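Local coordinates for protein cystathionine gamma-synthase (Xanthomonas oryzae pv. oryzae KACC 10331, PDB 6LD7) that probably joins an activated homoserine ester to cysteine as cystathionine for methionine biosynthesis, using pyridoxal 5'-phosphate, at residues C[343-348]-C[369-374]; C[309-314]-C[373-378]; C[179-184]-C[198-203]; C[161-166]-C[292-297]. The protein carries 1 engineered substitution. One frame throughout, in Å; residues are numbered along the deposited sequence.

Contact 1. Residues C[343-348]-C[369-374]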
loop_
_atom_site.group_PDB
_atom_site.type_symbol
_atom_site.label_atom_id
_atom_site.label_comp_id
_atom_site.label_asym_id
_atom_site.label_seq_id
_atom_site.Cartn_x
_atom_site.Cartn_y
_atom_site.Cartn_z
ATOM N N SER C 343 -12.985 -10.492 17.681
ATOM C CA SER C 343 -13.929 -10.157 18.785
ATOM C C SER C 343 -13.308 -9.065 19.682
ATOM O O SER C 343 -12.108 -9.146 20.045
ATOM C CB SER C 343 -14.308 -11.356 19.555
ATOM O OG SER C 343 -15.005 -12.333 18.762
ATOM N N LEU C 344 -14.140 -8.100 20.052
ATOM C CA LEU C 344 -13.763 -6.995 20.941
ATOM C C LEU C 344 -14.753 -6.944 22.084
ATOM O O LEU C 344 -15.903 -7.348 21.921
ATOM C CB LEU C 344 -13.850 -5.693 20.152
ATOM C CG LEU C 344 -12.958 -5.578 18.912
ATOM C CD1 LEU C 344 -13.049 -4.206 18.293
ATOM C CD2 LEU C 344 -11.512 -5.865 19.207
ATOM N N ILE C 345 -14.298 -6.466 23.217
ATOM C CA ILE C 345 -15.134 -6.089 24.379
ATOM C C ILE C 345 -14.834 -4.641 24.759
ATOM O O ILE C 345 -13.654 -4.185 24.614
ATOM C CB ILE C 345 -14.866 -7.065 25.524
ATOM C CG1 ILE C 345 -15.834 -6.797 26.665
ATOM C CG2 ILE C 345 -13.389 -7.075 25.965
ATOM C CD1 ILE C 345 -15.932 -7.978 27.595
ATOM N N ALA C 346 -15.870 -3.908 25.175
ATOM C CA ALA C 346 -15.767 -2.523 25.673
ATOM C C ALA C 346 -16.646 -2.416 26.917
ATOM O O ALA C 346 -17.642 -3.169 27.013
ATOM C CB ALA C 346 -16.187 -1.534 24.609
ATOM N N HIS C 347 -16.210 -1.610 27.873
ATOM C CA HIS C 347 -16.938 -1.254 29.128
ATOM C C HIS C 347 -17.468 0.171 29.000
ATOM O O HIS C 347 -16.690 1.107 29.155
ATOM C CB HIS C 347 -15.982 -1.447 30.300
ATOM C CG HIS C 347 -16.604 -1.125 31.613
ATOM N ND1 HIS C 347 -16.200 -0.018 32.383
ATOM C CD2 HIS C 347 -17.684 -1.662 32.223
ATOM C CE1 HIS C 347 -16.962 0.024 33.478
ATOM N NE2 HIS C 347 -17.866 -0.997 33.412
ATOM N N PRO C 348 -18.741 0.408 28.589
ATOM C CA PRO C 348 -19.174 1.786 28.329
ATOM C C PRO C 348 -18.878 2.828 29.440
ATOM O O PRO C 348 -18.420 3.936 29.169
ATOM C CB PRO C 348 -20.644 1.568 28.031
ATOM C CG PRO C 348 -20.662 0.201 27.282
ATOM C CD PRO C 348 -19.729 -0.607 28.172
ATOM N N GLY C 369 -21.987 -2.190 35.499
ATOM C CA GLY C 369 -21.925 -3.619 35.174
ATOM C C GLY C 369 -22.077 -3.888 33.661
ATOM O O GLY C 369 -21.940 -5.100 33.290
ATOM N N LEU C 370 -22.332 -2.866 32.805
ATOM C CA LEU C 370 -22.658 -3.136 31.387
ATOM C C LEU C 370 -21.376 -3.397 30.596
ATOM O O LEU C 370 -20.388 -2.633 30.730
ATOM C CB LEU C 370 -23.442 -1.981 30.789
ATOM C CG LEU C 370 -23.931 -2.241 29.362
ATOM C CD1 LEU C 370 -25.072 -3.246 29.372
ATOM C CD2 LEU C 370 -24.392 -0.982 28.722
ATOM N N LEU C 371 -21.347 -4.494 29.850
ATOM C CA LEU C 371 -20.253 -4.811 28.901
ATOM C C LEU C 371 -20.857 -4.959 27.514
ATOM O O LEU C 371 -21.982 -5.482 27.405
ATOM C CB LEU C 371 -19.525 -6.084 29.346
ATOM C CG LEU C 371 -18.660 -5.935 30.603
ATOM C CD1 LEU C 371 -18.313 -7.281 31.199
ATOM C CD2 LEU C 371 -17.387 -5.178 30.276
ATOM N N ARG C 372 -20.157 -4.434 26.513
ATOM C CA ARG C 372 -20.513 -4.520 25.088
ATOM C C ARG C 372 -19.550 -5.446 24.362
ATOM O O ARG C 372 -18.338 -5.288 24.486
ATOM C CB ARG C 372 -20.557 -3.135 24.469
ATOM C CG ARG C 372 -21.118 -3.160 23.064
ATOM C CD ARG C 372 -20.918 -1.797 22.411
ATOM N NE ARG C 372 -19.516 -1.651 22.012
ATOM C CZ ARG C 372 -19.006 -0.515 21.560
ATOM N NH1 ARG C 372 -19.810 0.500 21.357
ATOM N NH2 ARG C 372 -17.750 -0.466 21.151
ATOM N N LEU C 373 -20.128 -6.388 23.620
ATOM C CA LEU C 373 -19.397 -7.291 22.765
ATOM C C LEU C 373 -19.611 -6.921 21.325
ATOM O O LEU C 373 -20.752 -6.854 20.891
ATOM C CB LEU C 373 -19.890 -8.728 22.978
ATOM C CG LEU C 373 -19.787 -9.249 24.375
ATOM C CD1 LEU C 373 -20.275 -10.694 24.428
ATOM C CD2 LEU C 373 -18.379 -9.186 24.899
ATOM N N SER C 374 -18.497 -6.928 20.595
ATOM C CA SER C 374 -18.491 -6.960 19.117
ATOM C C SER C 374 -17.980 -8.348 18.744
ATOM O O SER C 374 -16.788 -8.612 18.895
ATOM C CB SER C 374 -17.657 -5.878 18.509
ATOM O OG SER C 374 -17.533 -6.069 17.095
#
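Arg-372 faces Ala-346 as a hydrogen-bonded pair between the antiparallel strands 370-374 and 344-346. Its amide N reaches Ala-346 O at 2.9 Å with a nearly straight N-H (172°), and Ala-346 N returns the bond to Arg-372 O. The side chain leaves the strand extended and then bends at chi3 (76°), which brings NH2 to 3.9 Å from Ala-346 CB. NH2 itself is hydrogen-bonded to a triethylene glycol molecule, probably from the crystallisation liquor, which may mark a pocket.

Ser-374 makes the next hydrogen-bonded pair, with Leu-344: Leu-344 N donates to Ser-374 O at 2.9 Å. The two CB atoms lie 4.2 Å apart on the same face as the arginine, while Ser-374 OG turns to Gly-339 N.

Ile-345 points to the other face. Its CG1 swings clear of the amide N (chi1 -173°), which lays the side chain alongside Leu-373 and brings CD1 within 3.8 Å of Leu-373 CD2. The same methyl also meets Leu-371 CD2 at 4.1 Å, and Phe-325 of helix 319-327 packs against both Ile-345 and Leu-371.

This is the small mixed sheet of the C-terminal domain in fold-type I PLP enzymes; the place of Arg-372 is consistent with the arginine that holds the substrate carboxylate in relatives.

Contact 2. Residues C[309-314]-C[373-378]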
loop_
_atom_site.group_PDB
_atom_site.type_symbol
_atom_site.label_atom_id
_atom_site.label_comp_id
_atom_site.label_asym_id
_atom_site.label_seq_id
_atom_site.Cartn_x
_atom_site.Cartn_y
_atom_site.Cartn_z
ATOM N N ALA C 309 -24.515 -8.885 15.270
ATOM C CA ALA C 309 -23.471 -9.500 16.100
ATOM C C ALA C 309 -22.964 -8.517 17.153
ATOM O O ALA C 309 -21.922 -8.773 17.748
ATOM C CB ALA C 309 -22.404 -10.050 15.195
ATOM N N MET C 310 -23.660 -7.422 17.386
ATOM C CA MET C 310 -23.421 -6.553 18.572
ATOM C C MET C 310 -24.413 -6.942 19.662
ATOM O O MET C 310 -25.582 -7.135 19.387
ATOM C CB MET C 310 -23.643 -5.073 18.256
ATOM C CG MET C 310 -22.750 -4.538 17.109
ATOM S SD MET C 310 -20.970 -4.680 17.486
ATOM C CE MET C 310 -21.012 -3.634 18.965
ATOM N N MET C 311 -23.932 -6.987 20.870
ATOM C CA MET C 311 -24.792 -7.145 22.038
ATOM C C MET C 311 -24.086 -6.568 23.264
ATOM O O MET C 311 -22.845 -6.355 23.278
ATOM C CB MET C 311 -25.146 -8.630 22.245
ATOM C CG MET C 311 -24.080 -9.447 22.837
ATOM S SD MET C 311 -24.634 -11.212 23.022
ATOM C CE MET C 311 -24.916 -11.645 21.307
ATOM N N SER C 312 -24.894 -6.285 24.253
ATOM C CA SER C 312 -24.470 -5.871 25.602
ATOM C C SER C 312 -25.116 -6.759 26.639
ATOM O O SER C 312 -26.194 -7.264 26.381
ATOM C CB SER C 312 -24.829 -4.403 25.834
ATOM O OG SER C 312 -24.039 -3.634 24.972
ATOM N N PHE C 313 -24.544 -6.777 27.837
ATOM C CA PHE C 313 -25.049 -7.535 28.978
ATOM C C PHE C 313 -24.526 -6.892 30.272
ATOM O O PHE C 313 -23.416 -6.294 30.309
ATOM C CB PHE C 313 -24.709 -9.032 28.775
ATOM C CG PHE C 313 -23.277 -9.406 29.043
ATOM C CD1 PHE C 313 -22.333 -9.254 28.071
ATOM C CD2 PHE C 313 -22.864 -9.759 30.310
ATOM C CE1 PHE C 313 -21.004 -9.512 28.314
ATOM C CE2 PHE C 313 -21.531 -10.048 30.561
ATOM C CZ PHE C 313 -20.613 -9.964 29.549
ATOM N N GLU C 314 -25.367 -6.918 31.291
ATOM C CA GLU C 314 -25.062 -6.435 32.664
ATOM C C GLU C 314 -24.580 -7.597 33.500
ATOM O O GLU C 314 -25.310 -8.566 33.635
ATOM C CB GLU C 314 -26.301 -5.837 33.295
ATOM C CG GLU C 314 -26.566 -4.484 32.706
ATOM C CD GLU C 314 -27.888 -3.880 33.098
ATOM O OE1 GLU C 314 -28.287 -2.883 32.412
ATOM O OE2 GLU C 314 -28.485 -4.410 34.104
ATOM N N LEU C 373 -20.128 -6.388 23.620
ATOM C CA LEU C 373 -19.397 -7.291 22.765
ATOM C C LEU C 373 -19.611 -6.921 21.325
ATOM O O LEU C 373 -20.752 -6.854 20.891
ATOM C CB LEU C 373 -19.890 -8.728 22.978
ATOM C CG LEU C 373 -19.787 -9.249 24.375
ATOM C CD1 LEU C 373 -20.275 -10.694 24.428
ATOM C CD2 LEU C 373 -18.379 -9.186 24.899
ATOM N N SER C 374 -18.497 -6.928 20.595
ATOM C CA SER C 374 -18.491 -6.960 19.117
ATOM C C SER C 374 -17.980 -8.348 18.744
ATOM O O SER C 374 -16.788 -8.612 18.895
ATOM C CB SER C 374 -17.657 -5.878 18.509
ATOM O OG SER C 374 -17.533 -6.069 17.095
ATOM N N ILE C 375 -18.877 -9.235 18.371
ATOM C CA ILE C 375 -18.561 -10.671 18.205
ATOM C C ILE C 375 -17.992 -10.870 16.809
ATOM O O ILE C 375 -18.593 -10.455 15.798
ATOM C CB ILE C 375 -19.807 -11.491 18.517
ATOM C CG1 ILE C 375 -20.097 -11.325 20.020
ATOM C CG2 ILE C 375 -19.634 -12.950 18.109
ATOM C CD1 ILE C 375 -21.499 -11.557 20.356
ATOM N N GLY C 376 -16.806 -11.438 16.805
ATOM C CA GLY C 376 -16.053 -11.715 15.568
ATOM C C GLY C 376 -16.380 -13.077 14.963
ATOM O O GLY C 376 -17.518 -13.621 15.195
ATOM N N ILE C 377 -15.443 -13.569 14.140
ATOM C CA ILE C 377 -15.619 -14.807 13.368
ATOM C C ILE C 377 -14.660 -15.920 13.799
ATOM O O ILE C 377 -14.539 -16.937 13.019
ATOM C CB ILE C 377 -15.499 -14.510 11.886
ATOM C CG1 ILE C 377 -14.091 -14.098 11.468
ATOM C CG2 ILE C 377 -16.538 -13.494 11.540
ATOM C CD1 ILE C 377 -13.946 -14.010 9.998
ATOM N N GLU C 378 -14.192 -15.853 15.024
ATOM C CA GLU C 378 -13.450 -16.966 15.645
ATOM C C GLU C 378 -14.408 -18.147 15.785
ATOM O O GLU C 378 -15.616 -17.959 15.719
ATOM C CB GLU C 378 -12.980 -16.561 17.049
ATOM C CG GLU C 378 -12.006 -15.412 17.055
ATOM C CD GLU C 378 -12.596 -14.029 17.229
ATOM O OE1 GLU C 378 -13.795 -13.901 17.074
ATOM O OE2 GLU C 378 -11.830 -13.074 17.420
#
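The antiparallel ladder at the middle of the C-terminal domain sheet pairs Met-311 with Leu-373 through two backbone bonds and Met-310 with Ser-374 as a non-hydrogen-bonded pair. Leu-373 N gives the shorter bond, to Met-311 O at 2.7 Å, and Met-311 N answers to Leu-373 O at 3.2 Å. The pairing runs on past the end of strand 370-374, because Ile-375 N still finds Ala-309 O at 3.1 Å. Beyond that point the chain turns off to other partners: Ile-375 O takes a bond from His-266 of helix 259-277, and Glu-378 forms a salt bridge with Arg-22 of the third subunit.

The side chains divide between the two faces. On one, the first two torsions of Met-310 set its SD 3.7 Å from Ser-374 CB, and the bend at chi3 then places CE 3.8 Å from Leu-373 O. Phe-187 and Tyr-210 pack on the same methionine from neighbouring loops.

On the other face Met-311 holds CG between its backbone N and carbonyl carbon (chi1 77°), which brings the side chain alongside Ile-375, two residues on from its partner Leu-373. The bend at chi3 closes CE to 3.5 Å from Ile-375 CD1, a tight methyl contact, with the two side chains slanting past each other. Further along this face, Leu-277 of helix 259-277 and Val-283 of strand 283-287 also meet the Phe-313 ring, whose CE1 lies 4.1 Å from Leu-373 CD1.

Contact 3. Residues C[179-184]-C[198-203]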
loop_
_atom_site.group_PDB
_atom_site.type_symbol
_atom_site.label_atom_id
_atom_site.label_comp_id
_atom_site.label_asym_id
_atom_site.label_seq_id
_atom_site.Cartn_x
_atom_site.Cartn_y
_atom_site.Cartn_z
ATOM N N ALA C 179 -40.098 16.587 6.131
ATOM C CA ALA C 179 -38.713 16.390 6.623
ATOM C C ALA C 179 -38.032 15.300 5.804
ATOM O O ALA C 179 -38.678 14.261 5.490
ATOM C CB ALA C 179 -38.750 16.056 8.093
ATOM N N LEU C 180 -36.752 15.509 5.513
ATOM C CA LEU C 180 -35.867 14.464 4.983
ATOM C C LEU C 180 -35.427 13.565 6.146
ATOM O O LEU C 180 -35.363 14.027 7.321
ATOM C CB LEU C 180 -34.678 15.109 4.280
ATOM C CG LEU C 180 -35.036 16.077 3.171
ATOM C CD1 LEU C 180 -33.871 16.976 2.925
ATOM C CD2 LEU C 180 -35.386 15.327 1.905
ATOM N N THR C 181 -35.169 12.294 5.846
ATOM C CA THR C 181 -34.608 11.350 6.831
ATOM C C THR C 181 -33.227 10.857 6.375
ATOM O O THR C 181 -33.026 10.573 5.171
ATOM C CB THR C 181 -35.581 10.186 7.008
ATOM O OG1 THR C 181 -35.935 9.781 5.670
ATOM C CG2 THR C 181 -36.757 10.694 7.805
ATOM N N VAL C 182 -32.335 10.733 7.345
ATOM C CA VAL C 182 -31.008 10.132 7.175
ATOM C C VAL C 182 -30.894 9.000 8.178
ATOM O O VAL C 182 -31.164 9.212 9.345
ATOM C CB VAL C 182 -29.855 11.169 7.293
ATOM C CG1 VAL C 182 -29.766 11.922 8.609
ATOM C CG2 VAL C 182 -28.515 10.465 7.069
ATOM N N VAL C 183 -30.511 7.808 7.723
ATOM C CA VAL C 183 -30.299 6.682 8.639
ATOM C C VAL C 183 -28.824 6.345 8.722
ATOM O O VAL C 183 -28.194 6.051 7.679
ATOM C CB VAL C 183 -31.107 5.483 8.174
ATOM C CG1 VAL C 183 -31.015 4.370 9.194
ATOM C CG2 VAL C 183 -32.552 5.881 7.898
ATOM N N ASP C 184 -28.340 6.253 9.944
ATOM C CA ASP C 184 -26.989 5.740 10.242
ATOM C C ASP C 184 -27.125 4.229 10.362
ATOM O O ASP C 184 -27.546 3.816 11.403
ATOM C CB ASP C 184 -26.411 6.381 11.502
ATOM C CG ASP C 184 -24.941 6.027 11.710
ATOM O OD1 ASP C 184 -24.542 4.952 11.159
ATOM O OD2 ASP C 184 -24.241 6.805 12.431
ATOM N N PHE C 198 -37.387 1.624 2.787
ATOM C CA PHE C 198 -38.461 2.161 3.629
ATOM C C PHE C 198 -38.701 3.627 3.271
ATOM O O PHE C 198 -39.441 4.280 3.977
ATOM C CB PHE C 198 -38.078 1.947 5.095
ATOM C CG PHE C 198 -37.994 0.505 5.498
ATOM C CD1 PHE C 198 -39.127 -0.184 5.871
ATOM C CD2 PHE C 198 -36.819 -0.187 5.498
ATOM C CE1 PHE C 198 -39.098 -1.525 6.182
ATOM C CE2 PHE C 198 -36.787 -1.527 5.845
ATOM C CZ PHE C 198 -37.934 -2.196 6.178
ATOM N N GLY C 199 -38.029 4.181 2.277
ATOM C CA GLY C 199 -38.288 5.555 1.801
ATOM C C GLY C 199 -37.347 6.603 2.401
ATOM O O GLY C 199 -37.510 7.786 2.120
ATOM N N ALA C 200 -36.320 6.218 3.135
ATOM C CA ALA C 200 -35.306 7.198 3.633
ATOM C C ALA C 200 -34.654 7.969 2.485
ATOM O O ALA C 200 -34.450 7.371 1.433
ATOM C CB ALA C 200 -34.240 6.512 4.451
ATOM N N ASP C 201 -34.277 9.240 2.717
ATOM C CA ASP C 201 -33.602 10.051 1.700
ATOM C C ASP C 201 -32.139 9.645 1.608
ATOM O O ASP C 201 -31.593 9.579 0.476
ATOM C CB ASP C 201 -33.807 11.513 1.996
ATOM C CG ASP C 201 -35.299 11.864 2.026
ATOM O OD1 ASP C 201 -35.877 11.903 0.931
ATOM O OD2 ASP C 201 -35.890 12.049 3.169
ATOM N N LEU C 202 -31.549 9.317 2.745
ATOM C CA LEU C 202 -30.115 9.128 2.834
ATOM C C LEU C 202 -29.850 7.972 3.759
ATOM O O LEU C 202 -30.508 7.855 4.829
ATOM C CB LEU C 202 -29.459 10.395 3.418
ATOM C CG LEU C 202 -29.528 11.637 2.552
ATOM C CD1 LEU C 202 -29.344 12.872 3.412
ATOM C CD2 LEU C 202 -28.478 11.571 1.466
ATOM N N VAL C 203 -28.769 7.286 3.479
ATOM C CA VAL C 203 -28.245 6.319 4.437
ATOM C C VAL C 203 -26.745 6.583 4.519
ATOM O O VAL C 203 -26.096 6.880 3.488
ATOM C CB VAL C 203 -28.659 4.881 4.038
ATOM C CG1 VAL C 203 -28.133 4.457 2.682
ATOM C CG2 VAL C 203 -28.074 3.930 5.041
HETATM O O HOH W 1 -38.183 11.180 4.641
#
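Thr-181 and Asp-201 supply most of the polar chemistry where strand 180-184 meets the start of its parallel neighbour 202-206. Thr-181 N donates to Asp-201 OD2 at 2.8 Å, on the anti lone pair of that oxygen, with an N-H angle of 158°. The regular parallel bridge has Leu-202 binding on both sides of Val-182: its N donates to Thr-181 O at 3.1 Å in the carbonyl plane, and its O accepts from Val-183 N at 2.9 Å. The Asp-201 bonds are the irregular addition, its N adding weak ones to both oxygens of Thr-181.

One water stitches the same corner. It accepts from Thr-181 OG1 at 2.8 Å and donates to Asp-201 OD2 and to Ala-179 O.

Apolar contacts flank the ladder. Val-182 CG2 rests on Leu-202 CB at 3.8 Å, and on the other face Val-183 CG2 meets Ala-200 CB at 3.9 Å. The Leu-180 side chain crosses that of Asp-201 at about a right angle, laying CD2 3.5 Å from the carboxylate carbon CG.

With a backbone N-H and a water on OD2, and a salt bridge from Arg-225 on OD1, this buried carboxylate is probably ionised and fixed in rotation. It pins the start of a strand whose far end carries Asp-184, close to the pyridine nitrogen of the cofactor-bearing residue 209, as expected for fold-type I PLP enzymes.

Contact 4. Residues C[161-166]-C[292-297]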
loop_
_atom_site.group_PDB
_atom_site.type_symbol
_atom_site.label_atom_id
_atom_site.label_comp_id
_atom_site.label_asym_id
_atom_site.label_seq_id
_atom_site.Cartn_x
_atom_site.Cartn_y
_atom_site.Cartn_z
ATOM N N LEU C 161 -27.473 -0.237 23.900
ATOM C CA LEU C 161 -28.665 -1.007 24.373
ATOM C C LEU C 161 -29.479 -1.617 23.226
ATOM O O LEU C 161 -30.448 -2.250 23.543
ATOM C CB LEU C 161 -29.554 -0.159 25.266
ATOM C CG LEU C 161 -28.854 0.497 26.457
ATOM C CD1 LEU C 161 -29.865 1.315 27.246
ATOM C CD2 LEU C 161 -28.191 -0.512 27.344
ATOM N N LEU C 162 -29.076 -1.484 21.977
ATOM C CA LEU C 162 -29.720 -2.134 20.802
ATOM C C LEU C 162 -31.226 -1.861 20.786
ATOM O O LEU C 162 -31.945 -2.737 20.410
ATOM C CB LEU C 162 -29.326 -3.626 20.874
ATOM C CG LEU C 162 -27.876 -3.731 20.409
ATOM C CD1 LEU C 162 -26.897 -4.149 21.432
ATOM C CD2 LEU C 162 -27.755 -4.381 19.091
ATOM N N ARG C 163 -31.635 -0.627 21.011
ATOM C CA ARG C 163 -33.033 -0.156 20.771
ATOM C C ARG C 163 -33.271 -0.125 19.284
ATOM O O ARG C 163 -32.374 0.289 18.494
ATOM C CB ARG C 163 -33.326 1.234 21.377
ATOM C CG ARG C 163 -32.927 1.408 22.846
ATOM C CD ARG C 163 -33.973 0.811 23.766
ATOM N NE ARG C 163 -33.653 -0.511 24.181
ATOM C CZ ARG C 163 -33.582 -1.033 25.448
ATOM N NH1 ARG C 163 -33.801 -0.357 26.577
ATOM N NH2 ARG C 163 -33.291 -2.322 25.518
ATOM N N ILE C 164 -34.446 -0.578 18.893
ATOM C CA ILE C 164 -34.842 -0.638 17.480
ATOM C C ILE C 164 -35.786 0.506 17.184
ATOM O O ILE C 164 -36.817 0.621 17.830
ATOM C CB ILE C 164 -35.453 -2.005 17.239
ATOM C CG1 ILE C 164 -34.574 -3.150 17.780
ATOM C CG2 ILE C 164 -35.769 -2.217 15.787
ATOM C CD1 ILE C 164 -33.272 -3.295 17.076
ATOM N N THR C 165 -35.493 1.317 16.197
ATOM C CA THR C 165 -36.421 2.328 15.716
ATOM C C THR C 165 -37.139 1.752 14.519
ATOM O O THR C 165 -36.487 1.155 13.602
ATOM C CB THR C 165 -35.668 3.579 15.269
ATOM O OG1 THR C 165 -34.878 4.016 16.372
ATOM C CG2 THR C 165 -36.589 4.650 14.772
ATOM N N ASP C 166 -38.427 2.048 14.457
ATOM C CA ASP C 166 -39.311 1.528 13.393
ATOM C C ASP C 166 -39.170 2.420 12.186
ATOM O O ASP C 166 -39.666 3.571 12.164
ATOM C CB ASP C 166 -40.716 1.380 13.970
ATOM C CG ASP C 166 -41.760 0.925 12.969
ATOM O OD1 ASP C 166 -41.514 0.976 11.690
ATOM O OD2 ASP C 166 -42.798 0.500 13.491
ATOM N N ALA C 292 -36.196 -13.061 22.185
ATOM C CA ALA C 292 -37.652 -12.836 22.068
ATOM C C ALA C 292 -38.118 -11.869 23.129
ATOM O O ALA C 292 -39.105 -11.285 22.907
ATOM C CB ALA C 292 -38.370 -14.187 22.126
ATOM N N THR C 293 -37.405 -11.699 24.240
ATOM C CA THR C 293 -37.729 -10.793 25.345
ATOM C C THR C 293 -37.088 -9.432 25.196
ATOM O O THR C 293 -37.340 -8.581 26.067
ATOM C CB THR C 293 -37.208 -11.425 26.634
ATOM O OG1 THR C 293 -35.835 -11.677 26.341
ATOM C CG2 THR C 293 -37.973 -12.715 26.910
ATOM N N HIS C 294 -36.362 -9.210 24.096
ATOM C CA HIS C 294 -35.761 -7.893 23.793
ATOM C C HIS C 294 -36.853 -6.995 23.230
ATOM O O HIS C 294 -37.469 -7.301 22.225
ATOM C CB HIS C 294 -34.559 -8.027 22.837
ATOM C CG HIS C 294 -33.788 -6.769 22.717
ATOM N ND1 HIS C 294 -34.003 -5.884 21.677
ATOM C CD2 HIS C 294 -32.939 -6.166 23.571
ATOM C CE1 HIS C 294 -33.152 -4.893 21.785
ATOM N NE2 HIS C 294 -32.561 -5.020 22.973
ATOM N N PRO C 295 -36.982 -5.779 23.752
ATOM C CA PRO C 295 -37.966 -4.834 23.216
ATOM C C PRO C 295 -37.559 -4.485 21.778
ATOM O O PRO C 295 -36.451 -4.082 21.525
ATOM C CB PRO C 295 -37.951 -3.652 24.204
ATOM C CG PRO C 295 -36.660 -3.814 24.997
ATOM C CD PRO C 295 -36.203 -5.251 24.890
ATOM N N GLY C 296 -38.495 -4.580 20.843
ATOM C CA GLY C 296 -38.226 -4.418 19.404
ATOM C C GLY C 296 -37.826 -5.707 18.701
ATOM O O GLY C 296 -37.549 -5.611 17.472
ATOM N N HIS C 297 -37.839 -6.877 19.365
ATOM C CA HIS C 297 -37.550 -8.169 18.700
ATOM C C HIS C 297 -38.336 -8.343 17.417
ATOM O O HIS C 297 -37.724 -8.589 16.334
ATOM C CB HIS C 297 -37.751 -9.330 19.636
ATOM C CG HIS C 297 -37.582 -10.645 18.975
ATOM N ND1 HIS C 297 -36.327 -11.159 18.616
ATOM C CD2 HIS C 297 -38.521 -11.584 18.637
ATOM C CE1 HIS C 297 -36.529 -12.356 18.020
ATOM N NE2 HIS C 297 -37.871 -12.620 18.019
HETATM O O HOH W 2 -36.161 -1.504 21.022
#
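Arg-163 starts out away from Pro-295, but bends at chi2 (-81°) and chi3 (96°) carry its guanidinium back over the proline. With CG turned away from its backbone N (chi1 -169°), the His-294 side chain reaches toward the loop 161-166.

The partner is a type II beta turn, His-294 to His-297, closed by His-297 N to His-294 O at 2.9 Å and leading straight into helix 297-303, for which Gly-296 is the N-cap residue. Two loops at the border of the PLP-binding and C-terminal domains thus meet, each just ahead of a helix; in the other loop Asp-166 OD1 caps helix 167-176 at Phe-169 N.

The guanidinium is held between two apolar groups. Pro-295 CG lies over one face, 3.7 Å from Arg-163 NH2, and Leu-161 CB stands over the opposite face, 4.1 Å above the plane. The His-294 ring turns an edge roughly toward the backbone oxygens of Leu-161 and Leu-162, although both the way round the imidazole sits and its fit at Leu-162 O are doubtful in this model.

Gly-296 lies against Ile-164. Its positive phi suits the third position of a type II turn, and the space a CB would take is already filled by Ile-164 CB. Ile-164 CG1 comes to 3.9 Å from Gly-296 O. Leu-299 and Ala-300 of helix 297-303 pack on the same isoleucine.

A single water bridges the two backbones, accepting from Ile-164 N at 2.9 Å and donating to Pro-295 O at 2.6 Å.

Overall arrangement
From the N terminus, residues 161-166 open contact 4, which closes only at 292-297. Contact 3 opens and closes within that long loop, joining neighbouring strands of the seven-stranded sheet that carries the cofactor. Next, 309-314 opens contact 2, and 343-348 opens contact 1 within the loop begun there; the two close on overlapping residues, 369-374 and 373-378, making three adjacent strands of the C-terminal sheet continuous. Contact 4 stands between the two sheets, Leu-162 packing on Met-310 and Met-311, Leu-161 on Leu-370. Contact 3 touches none of the others: its centre is about 29 Å from that of contact 1, its nearest atoms about 6 Å from contact 4.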